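D-alanine--D-alanine ligase (Acinetobacter baumannii ACICU, PDB 5D8D) catalyses the ATP-dependent joining of two D-alanine molecules into D-alanyl-D-alanine, a step of peptidoglycan precursor synthesis in bacterial cell wall formation. Local coordinates at residues A[69-74]-A[268-273]; A[137-142]-A[151-156]. All blocks are in the same frame, centred on the assembly; numbering follows the deposited sequence.

Interaction 1: A[69-74]-A[268-273]; sequences GGEDGQ and EVNTVP
Backbone to backbone, the loop 69-74 comes nearest to the residues just after strand 264-270 at Glu71 and Val272, whose CA atoms lie 6.0 Å apart, and the two segments do not pair through their backbones. Glu71 carries the contact. With its CG anti to the backbone N (chi1 -161°) and the rest of the chain extended, its shaft passes across the turn 270-272 and delivers the carboxylate beside Asn270. The aliphatic part does the touching: Glu71 CG sits 3.5 Å from Val272 CG1, and Glu71 CB rests on the same methyl. Val272 has a nearly eclipsed first torsion of 16°, with CG1 turned to the Glu71 side chain. Next to it, Thr271 OG1 meets Glu71 CG at 3.6 Å.

Beyond the shaft the polar ends meet without bonding. Glu71 OE1 and Asn270 OD1, both acceptors, are 3.5 Å apart, with the carboxylate and amide planes only 15° from parallel. Each group has another partner: Glu71 OE2 accepts from Gly67 N, while Asn270 OD1 receives a weak bond from Val272 N at 3.1 Å. The loop is braced by Asp72, whose OD2 accepts from Gly69 N at 2.9 Å and whose OD1 closes an Asx turn onto Gln74 N at 3.2 Å, at the start of helix 74-81. Gly69 O is bound by Trp81 of the second subunit.

The chemistry implies a join made by hydrocarbon packing, with two acceptors facing each other. Asn270 and the nearby Glu268 are predicted magnesium ligands; their amide oxygen and carboxylate are consistent with a site awaiting cations in this ligand-free enzyme, and Glu71 lies beside Asn270.

Interaction 2: A[137-142]-A[151-156]; sequences VIIKPV and SKVEKA
Val137, Ile139, Ser151 and Val153 project from one face of an antiparallel ribbon, Ile138 and Lys152 from the other, while the peptide groups along its two inner edges are joined by hydrogen bonds. The first face lies under helix 159-169, where Phe159 packs on Ile139 and Val153; on the second, Lys152 makes a cation-pi contact with Trp178, which also touches Ile138.

Two reciprocal pairs of bonds zip the edges. Val137 N gives to Val153 O at 3.0 Å, and Val153 N returns to Val137 O at 2.9 Å. Further along, Ile139 N donates to Ser151 O at 3.1 Å and Ser151 N to Ile139 O at 3.2 Å. Between them Ile138 and Lys152 form a non-hydrogen-bonded pair. The short strand segments run antiparallel with an angle of 145° between their directions, a twist away from exact antiparallel.

On the helix-covered face, Val137 and Val153 run alongside each other in the same direction, with Val137 CG2 3.9 Å from Val153 CB. Ile139 crosses its diagonal neighbour: Ile139 CG1, set beside the backbone N at chi1 -56°, presses on Val153 CG2 at a tight 3.5 Å.

Strand 151-153 is the outermost of its four-stranded sheet, and strand 137-141 bonds onward to 173-177. Such a hairpin, within the predicted ATP-binding region, is characteristic of the central domain of ATP-grasp ligases.

Interaction 2 falls within the 193 residues that separate the two segments of interaction 1; their centres lie 24 Å apart, with nearest atoms about 5 Å from one another and no direct touch. One connection is the loop joining strands 137-141 and 151-153, in which Gly145 of the predicted ATP site comes about 4 Å from the side chain of Glu71 (nearest atoms). Toward the predicted magnesium ligands, the side chains of Ile138 and Glu268 are about 9 Å apart. Interaction 1 holds two of these ligands, Glu268 and Asn270, and interaction 2 forms part of the sheet in the predicted nucleotide site, so the active site probably lies between them.

Interaction 1: A[69-74]-A[268-273]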
loop_
_atom_site.group_PDB
_atom_site.type_symbol
_atom_site.label_atom_id
_atom_site.label_comp_id
_atom_site.label_asym_id
_atom_site.label_seq_id
_atom_site.Cartn_x
_atom_site.Cartn_y
_atom_site.Cartn_z
ATOM N N GLY A 69 -2.036 -9.690 -7.863
ATOM C CA GLY A 69 -3.432 -9.563 -8.245
ATOM C C GLY A 69 -4.382 -9.710 -7.074
ATOM O O GLY A 69 -5.421 -9.078 -7.046
ATOM N N GLY A 70 -4.022 -10.551 -6.116
ATOM C CA GLY A 70 -4.964 -11.007 -5.090
ATOM C C GLY A 70 -4.640 -10.639 -3.689
ATOM O O GLY A 70 -5.527 -10.446 -2.897
ATOM N N GLU A 71 -3.353 -10.534 -3.424
ATOM C CA GLU A 71 -2.783 -10.283 -2.125
ATOM C C GLU A 71 -2.161 -8.858 -2.016
ATOM O O GLU A 71 -1.746 -8.437 -0.949
ATOM C CB GLU A 71 -1.696 -11.352 -1.984
ATOM C CG GLU A 71 -1.196 -11.679 -0.599
ATOM C CD GLU A 71 -0.217 -12.846 -0.617
ATOM O OE1 GLU A 71 0.771 -12.771 0.154
ATOM O OE2 GLU A 71 -0.419 -13.817 -1.405
ATOM N N ASP A 72 -2.122 -8.127 -3.120
ATOM C CA ASP A 72 -1.400 -6.841 -3.250
ATOM C C ASP A 72 -2.284 -5.578 -3.368
ATOM O O ASP A 72 -1.776 -4.514 -3.735
ATOM C CB ASP A 72 -0.499 -6.909 -4.487
ATOM C CG ASP A 72 -1.287 -7.182 -5.759
ATOM O OD1 ASP A 72 -2.544 -7.215 -5.709
ATOM O OD2 ASP A 72 -0.650 -7.381 -6.806
ATOM N N GLY A 73 -3.581 -5.709 -3.082
ATOM C CA GLY A 73 -4.520 -4.563 -3.076
ATOM C C GLY A 73 -5.335 -4.388 -4.364
ATOM O O GLY A 73 -6.301 -3.648 -4.386
ATOM N N GLN A 74 -4.991 -5.122 -5.415
ATOM C CA GLN A 74 -5.675 -4.986 -6.654
ATOM C C GLN A 74 -7.114 -5.507 -6.638
ATOM O O GLN A 74 -8.036 -4.803 -7.014
ATOM C CB GLN A 74 -4.927 -5.745 -7.723
ATOM C CG GLN A 74 -3.544 -5.201 -8.001
ATOM C CD GLN A 74 -2.957 -5.710 -9.278
ATOM O OE1 GLN A 74 -1.806 -5.455 -9.538
ATOM N NE2 GLN A 74 -3.749 -6.354 -10.117
ATOM N N GLU A 268 7.591 -11.401 8.398
ATOM C CA GLU A 268 6.708 -10.962 7.334
ATOM C C GLU A 268 5.280 -11.253 7.666
ATOM O O GLU A 268 4.995 -11.927 8.657
ATOM C CB GLU A 268 7.069 -11.603 5.984
ATOM C CG GLU A 268 6.749 -13.064 5.840
ATOM C CD GLU A 268 6.866 -13.551 4.403
ATOM O OE1 GLU A 268 7.962 -13.386 3.811
ATOM O OE2 GLU A 268 5.855 -14.114 3.902
ATOM N N VAL A 269 4.390 -10.742 6.833
ATOM C CA VAL A 269 2.945 -10.883 7.011
ATOM C C VAL A 269 2.399 -11.521 5.752
ATOM O O VAL A 269 2.969 -11.318 4.645
ATOM C CB VAL A 269 2.227 -9.530 7.292
ATOM C CG1 VAL A 269 2.289 -8.579 6.090
ATOM C CG2 VAL A 269 0.782 -9.761 7.641
ATOM N N ASN A 270 1.330 -12.313 5.939
ATOM C CA ASN A 270 0.599 -12.925 4.846
ATOM C C ASN A 270 -0.846 -12.645 5.015
ATOM O O ASN A 270 -1.435 -13.089 5.984
ATOM C CB ASN A 270 0.838 -14.403 4.814
ATOM C CG ASN A 270 0.350 -15.032 3.544
ATOM O OD1 ASN A 270 -0.549 -14.513 2.848
ATOM N ND2 ASN A 270 0.938 -16.168 3.218
ATOM N N THR A 271 -1.409 -11.871 4.079
ATOM C CA THR A 271 -2.828 -11.435 4.112
ATOM C C THR A 271 -3.842 -12.290 3.335
ATOM O O THR A 271 -5.049 -12.060 3.487
ATOM C CB THR A 271 -2.986 -10.018 3.564
ATOM O OG1 THR A 271 -2.431 -9.965 2.255
ATOM C CG2 THR A 271 -2.305 -9.038 4.443
ATOM N N VAL A 272 -3.376 -13.210 2.485
ATOM C CA VAL A 272 -4.233 -14.344 1.981
ATOM C C VAL A 272 -3.508 -15.696 2.076
ATOM O O VAL A 272 -2.848 -16.145 1.144
ATOM C CB VAL A 272 -4.985 -14.021 0.623
ATOM C CG1 VAL A 272 -4.425 -12.827 -0.123
ATOM C CG2 VAL A 272 -5.143 -15.205 -0.316
ATOM N N PRO A 273 -3.584 -16.333 3.249
ATOM C CA PRO A 273 -2.925 -17.613 3.379
ATOM C C PRO A 273 -3.614 -18.741 2.627
ATOM O O PRO A 273 -4.822 -18.667 2.326
ATOM C CB PRO A 273 -2.985 -17.904 4.874
ATOM C CG PRO A 273 -3.256 -16.606 5.525
ATOM C CD PRO A 273 -4.045 -15.818 4.547
#

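Interaction 2: A[137-142]-A[151-156]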
loop_
_atom_site.group_PDB
_atom_site.type_symbol
_atom_site.label_atom_id
_atom_site.label_comp_id
_atom_site.label_asym_id
_atom_site.label_seq_id
_atom_site.Cartn_x
_atom_site.Cartn_y
_atom_site.Cartn_z
ATOM N N VAL A 137 23.956 -13.288 5.942
ATOM C CA VAL A 137 22.669 -12.634 5.612
ATOM C C VAL A 137 21.809 -13.566 4.755
ATOM O O VAL A 137 22.277 -14.592 4.262
ATOM C CB VAL A 137 22.835 -11.262 4.878
ATOM C CG1 VAL A 137 23.758 -10.332 5.653
ATOM C CG2 VAL A 137 23.317 -11.446 3.443
ATOM N N ILE A 138 20.550 -13.181 4.583
ATOM C CA ILE A 138 19.617 -13.888 3.711
ATOM C C ILE A 138 19.200 -12.877 2.649
ATOM O O ILE A 138 18.858 -11.734 2.981
ATOM C CB ILE A 138 18.402 -14.484 4.482
ATOM C CG1 ILE A 138 17.364 -15.059 3.511
ATOM C CG2 ILE A 138 17.721 -13.468 5.396
ATOM C CD1 ILE A 138 16.334 -15.957 4.165
ATOM N N ILE A 139 19.277 -13.302 1.385
ATOM C CA ILE A 139 18.877 -12.500 0.211
ATOM C C ILE A 139 17.491 -12.970 -0.212
ATOM O O ILE A 139 17.315 -14.154 -0.517
ATOM C CB ILE A 139 19.859 -12.688 -0.994
ATOM C CG1 ILE A 139 21.319 -12.353 -0.605
ATOM C CG2 ILE A 139 19.409 -11.876 -2.210
ATOM C CD1 ILE A 139 21.557 -10.917 -0.184
ATOM N N LYS A 140 16.513 -12.064 -0.232
ATOM C CA LYS A 140 15.141 -12.435 -0.617
ATOM C C LYS A 140 14.515 -11.415 -1.563
ATOM O O LYS A 140 14.821 -10.225 -1.460
ATOM C CB LYS A 140 14.243 -12.688 0.620
ATOM C CG LYS A 140 14.318 -11.668 1.749
ATOM C CD LYS A 140 13.387 -12.022 2.909
ATOM C CE LYS A 140 13.917 -13.160 3.770
ATOM N NZ LYS A 140 13.101 -13.329 5.014
ATOM N N PRO A 141 13.644 -11.882 -2.496
ATOM C CA PRO A 141 12.922 -10.922 -3.328
ATOM C C PRO A 141 11.960 -10.170 -2.434
ATOM O O PRO A 141 11.325 -10.776 -1.560
ATOM C CB PRO A 141 12.164 -11.797 -4.334
ATOM C CG PRO A 141 11.929 -13.070 -3.604
ATOM C CD PRO A 141 13.132 -13.256 -2.698
ATOM N N VAL A 142 11.892 -8.862 -2.646
ATOM C CA VAL A 142 11.078 -7.968 -1.834
ATOM C C VAL A 142 9.566 -8.271 -1.921
ATOM O O VAL A 142 8.862 -8.121 -0.915
ATOM C CB VAL A 142 11.359 -6.505 -2.241
ATOM C CG1 VAL A 142 10.374 -5.548 -1.598
ATOM C CG2 VAL A 142 12.795 -6.138 -1.886
ATOM N N SER A 151 18.097 -17.258 -0.596
ATOM C CA SER A 151 19.394 -17.939 -0.536
ATOM C C SER A 151 20.121 -17.449 0.724
ATOM O O SER A 151 19.975 -16.287 1.120
ATOM C CB SER A 151 20.245 -17.672 -1.795
ATOM O OG SER A 151 19.496 -17.124 -2.880
ATOM N N LYS A 152 20.883 -18.338 1.360
ATOM C CA LYS A 152 21.707 -17.958 2.507
ATOM C C LYS A 152 23.142 -17.608 2.053
ATOM O O LYS A 152 23.825 -18.424 1.422
ATOM C CB LYS A 152 21.712 -19.062 3.572
ATOM C CG LYS A 152 22.006 -18.537 4.974
ATOM C CD LYS A 152 22.551 -19.608 5.901
ATOM C CE LYS A 152 23.094 -18.978 7.171
ATOM N NZ LYS A 152 23.274 -19.983 8.249
ATOM N N VAL A 153 23.577 -16.388 2.382
ATOM C CA VAL A 153 24.900 -15.878 2.028
ATOM C C VAL A 153 25.808 -15.904 3.261
ATOM O O VAL A 153 25.535 -15.173 4.220
ATOM C CB VAL A 153 24.800 -14.431 1.479
ATOM C CG1 VAL A 153 26.181 -13.783 1.317
ATOM C CG2 VAL A 153 24.040 -14.417 0.154
ATOM N N GLU A 154 26.878 -16.718 3.218
ATOM C CA GLU A 154 27.922 -16.745 4.282
ATOM C C GLU A 154 29.352 -16.352 3.837
ATOM O O GLU A 154 30.267 -16.335 4.662
ATOM C CB GLU A 154 27.901 -18.061 5.102
ATOM C CG GLU A 154 27.508 -19.346 4.370
ATOM C CD GLU A 154 26.762 -20.334 5.268
ATOM O OE1 GLU A 154 26.111 -21.252 4.720
ATOM O OE2 GLU A 154 26.798 -20.185 6.514
ATOM N N LYS A 155 29.522 -15.954 2.576
ATOM C CA LYS A 155 30.777 -15.359 2.112
ATOM C C LYS A 155 30.494 -14.188 1.146
ATOM O O LYS A 155 29.337 -13.924 0.811
ATOM C CB LYS A 155 31.626 -16.451 1.447
ATOM C CG LYS A 155 33.142 -16.274 1.556
ATOM C CD LYS A 155 33.633 -16.148 3.003
ATOM C CE LYS A 155 34.984 -16.826 3.237
ATOM N NZ LYS A 155 36.011 -16.441 2.229
ATOM N N ALA A 156 31.537 -13.459 0.736
ATOM C CA ALA A 156 31.463 -12.602 -0.464
ATOM C C ALA A 156 31.128 -13.473 -1.699
ATOM O O ALA A 156 30.332 -13.074 -2.559
ATOM C CB ALA A 156 32.770 -11.838 -0.670
#